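Leucine aminopeptidase 2, chloroplastic (PDB 5LHJ) is an M17-family metalloaminopeptidase that takes part in the maturation of the peptide antibiotic bottromycin, and probably removes unsubstituted N-terminal residues from peptides. Local coordinates at residues Ala176-Pro187 / Lys282-Ala293. Sequence-based numbering, arbitrary orientation.
Sequences ATCLARDLVNCP and KADMGGAAAVVA
The peptide carbonyl of Asn185 receives the ammonium of Lys282: NZ lies 2.8 Å from Asn185 O, tilted 35° out of the carbonyl plane with a C=O...N angle of 125°. The Asn185 side-chain amide is engaged elsewhere, OD1 with Gly481 N and ND2 with Tyr140 OH. The methylenes of Lys282 run alongside the neighbouring carbonyls of Val184 and Cys186, with CD 3.7 Å from Cys186 O. Beyond CG the lysine chain is stretched out, which carries NZ to the C-terminal end of helix 164-185.

Met285, at the N-cap position of its helix, folds back against the partner, successive turns of its chain bringing the methyl over Leu183 and Val184. Its CE lies 3.4 Å from Leu183 O, while SD rests 3.7 Å from Val184 CA. Val184 divides its branches: CG1 meets Ala283 CB at 4.0 Å, and CG2 packs against Met285 CE, Gly286 CA and Ala289 CB.

Further along, the helices run roughly antiparallel (149°), with the axes of the short segments 8.4 Å apart, consistent with alanines facing each other. Ala180 CB touches Ala289 CB at 4.0 Å, and Ala293 CB presses to 3.2 Å from Ala176 O.

The type I turn from Ala283 to Gly286 also holds Asp284, a manganese ligand of this enzyme, although no metal is bound to this chain in the model; here it is salt-bridged to Lys261, and the contact thus packs beside the dinuclear metal site of the catalytic domain. Val486 of helix 486-498 lies against Ala176, Ala180 and Ala293, Phe196 of helix 193-207 meets Leu183 and Ala288, and Leu311 of strand 306-316 backs Ala288, Val291 and Val292, seating helix 286-301 against the sheet.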
# COMPACT_ATOMS: atom_id res chain seq x y z
N ALA A 176 -2.48 -7.45 42.25
CA ALA A 176 -2.57 -6.11 41.63
C ALA A 176 -2.30 -6.21 40.12
O ALA A 176 -3.00 -5.60 39.31
CB ALA A 176 -1.58 -5.16 42.28
N THR A 177 -1.30 -6.99 39.74
CA THR A 177 -1.01 -7.20 38.31
C THR A 177 -2.24 -7.78 37.59
O THR A 177 -2.60 -7.34 36.51
CB THR A 177 0.22 -8.11 38.12
OG1 THR A 177 1.35 -7.54 38.77
CG2 THR A 177 0.56 -8.30 36.65
N CYS A 178 -2.89 -8.77 38.21
CA CYS A 178 -4.06 -9.40 37.59
C CYS A 178 -5.28 -8.47 37.51
O CYS A 178 -6.10 -8.61 36.59
CB CYS A 178 -4.38 -10.72 38.32
SG CYS A 178 -3.13 -12.03 38.06
N LEU A 179 -5.40 -7.53 38.44
CA LEU A 179 -6.42 -6.47 38.35
C LEU A 179 -6.18 -5.66 37.06
O LEU A 179 -7.11 -5.41 36.29
CB LEU A 179 -6.38 -5.55 39.57
CG LEU A 179 -7.17 -4.25 39.51
CD1 LEU A 179 -8.65 -4.54 39.26
CD2 LEU A 179 -6.97 -3.47 40.80
N ALA A 180 -4.94 -5.25 36.85
CA ALA A 180 -4.61 -4.51 35.63
C ALA A 180 -4.90 -5.36 34.38
O ALA A 180 -5.44 -4.84 33.40
CB ALA A 180 -3.17 -4.03 35.64
N ARG A 181 -4.55 -6.65 34.41
CA ARG A 181 -4.86 -7.56 33.29
C ARG A 181 -6.36 -7.60 32.99
O ARG A 181 -6.78 -7.52 31.83
CB ARG A 181 -4.37 -8.99 33.56
CG ARG A 181 -2.87 -9.15 33.63
CD ARG A 181 -2.46 -10.58 33.94
NE ARG A 181 -1.02 -10.77 33.95
CZ ARG A 181 -0.41 -11.93 34.20
NH1 ARG A 181 -1.12 -13.02 34.51
NH2 ARG A 181 0.92 -12.02 34.14
N ASP A 182 -7.17 -7.71 34.04
CA ASP A 182 -8.63 -7.72 33.87
C ASP A 182 -9.14 -6.43 33.22
O ASP A 182 -10.00 -6.47 32.33
CB ASP A 182 -9.32 -7.90 35.23
CG ASP A 182 -9.24 -9.32 35.77
OD1 ASP A 182 -8.85 -10.28 35.06
OD2 ASP A 182 -9.63 -9.46 36.97
N LEU A 183 -8.62 -5.28 33.66
CA LEU A 183 -9.06 -4.00 33.12
C LEU A 183 -8.71 -3.87 31.64
O LEU A 183 -9.52 -3.43 30.83
CB LEU A 183 -8.45 -2.84 33.92
CG LEU A 183 -8.94 -2.68 35.36
CD1 LEU A 183 -8.02 -1.74 36.11
CD2 LEU A 183 -10.39 -2.20 35.41
N VAL A 184 -7.50 -4.30 31.28
CA VAL A 184 -7.05 -4.24 29.88
C VAL A 184 -7.85 -5.21 29.01
O VAL A 184 -8.29 -4.83 27.92
CB VAL A 184 -5.53 -4.50 29.75
CG1 VAL A 184 -5.09 -4.67 28.30
CG2 VAL A 184 -4.76 -3.38 30.43
N ASN A 185 -8.06 -6.42 29.50
CA ASN A 185 -8.83 -7.43 28.77
C ASN A 185 -10.31 -7.10 28.59
O ASN A 185 -10.94 -7.57 27.64
CB ASN A 185 -8.70 -8.80 29.44
CG ASN A 185 -7.37 -9.48 29.14
OD1 ASN A 185 -6.80 -9.30 28.06
ND2 ASN A 185 -6.86 -10.24 30.10
N CYS A 186 -10.86 -6.28 29.49
CA CYS A 186 -12.28 -5.95 29.45
C CYS A 186 -12.64 -5.30 28.11
O CYS A 186 -11.97 -4.35 27.70
CB CYS A 186 -12.65 -5.00 30.60
SG CYS A 186 -14.43 -4.90 30.85
N PRO A 187 -13.68 -5.80 27.42
CA PRO A 187 -14.15 -5.11 26.20
C PRO A 187 -14.41 -3.63 26.42
O PRO A 187 -14.96 -3.26 27.46
CB PRO A 187 -15.45 -5.83 25.88
CG PRO A 187 -15.31 -7.17 26.48
CD PRO A 187 -14.47 -7.00 27.71
N LYS A 282 -8.64 -1.49 22.43
CA LYS A 282 -9.08 -1.45 23.84
C LYS A 282 -7.95 -1.39 24.90
O LYS A 282 -8.26 -1.19 26.10
CB LYS A 282 -9.95 -2.69 24.16
CG LYS A 282 -9.19 -4.03 24.15
CD LYS A 282 -10.05 -5.20 24.63
CE LYS A 282 -9.23 -6.49 24.65
NZ LYS A 282 -10.04 -7.68 25.02
N ALA A 283 -6.69 -1.60 24.48
CA ALA A 283 -5.51 -1.73 25.38
C ALA A 283 -4.74 -0.42 25.63
O ALA A 283 -3.70 -0.37 26.34
CB ALA A 283 -4.57 -2.75 24.80
N ASP A 284 -5.25 0.67 25.07
CA ASP A 284 -4.61 1.95 25.25
C ASP A 284 -4.95 2.64 26.59
O ASP A 284 -4.65 3.81 26.77
CB ASP A 284 -4.85 2.85 24.03
CG ASP A 284 -3.71 2.74 23.03
OD1 ASP A 284 -2.55 3.01 23.42
OD2 ASP A 284 -3.95 2.38 21.86
N MET A 285 -5.53 1.88 27.52
CA MET A 285 -5.70 2.32 28.92
C MET A 285 -4.79 1.50 29.86
O MET A 285 -4.98 1.52 31.08
CB MET A 285 -7.18 2.25 29.33
CG MET A 285 -7.98 1.04 28.85
SD MET A 285 -7.28 -0.57 29.22
CE MET A 285 -7.53 -0.64 30.99
N GLY A 286 -3.78 0.84 29.29
CA GLY A 286 -2.83 0.02 30.06
C GLY A 286 -2.05 0.82 31.10
O GLY A 286 -1.72 0.29 32.17
N GLY A 287 -1.77 2.08 30.81
CA GLY A 287 -1.08 2.96 31.76
C GLY A 287 -1.94 3.30 32.97
O GLY A 287 -1.48 3.20 34.13
N ALA A 288 -3.18 3.70 32.71
CA ALA A 288 -4.16 3.93 33.78
C ALA A 288 -4.39 2.65 34.59
O ALA A 288 -4.48 2.71 35.83
CB ALA A 288 -5.47 4.44 33.21
N ALA A 289 -4.49 1.50 33.92
CA ALA A 289 -4.64 0.22 34.62
C ALA A 289 -3.48 -0.05 35.57
O ALA A 289 -3.70 -0.51 36.70
CB ALA A 289 -4.78 -0.93 33.63
N ALA A 290 -2.26 0.20 35.12
CA ALA A 290 -1.07 -0.04 35.93
C ALA A 290 -1.03 0.88 37.16
O ALA A 290 -0.72 0.42 38.28
CB ALA A 290 0.20 0.13 35.11
N VAL A 291 -1.39 2.14 36.96
CA VAL A 291 -1.41 3.12 38.04
C VAL A 291 -2.48 2.79 39.08
O VAL A 291 -2.20 2.79 40.29
CB VAL A 291 -1.57 4.56 37.50
CG1 VAL A 291 -1.83 5.58 38.62
CG2 VAL A 291 -0.32 4.98 36.72
N VAL A 292 -3.69 2.48 38.61
CA VAL A 292 -4.78 2.11 39.52
C VAL A 292 -4.39 0.88 40.36
O VAL A 292 -4.57 0.86 41.58
CB VAL A 292 -6.09 1.86 38.75
CG1 VAL A 292 -7.15 1.21 39.64
CG2 VAL A 292 -6.61 3.16 38.15
N ALA A 293 -3.87 -0.14 39.68
CA ALA A 293 -3.51 -1.38 40.34
C ALA A 293 -2.40 -1.17 41.38
O ALA A 293 -2.51 -1.68 42.51
CB ALA A 293 -3.12 -2.45 39.33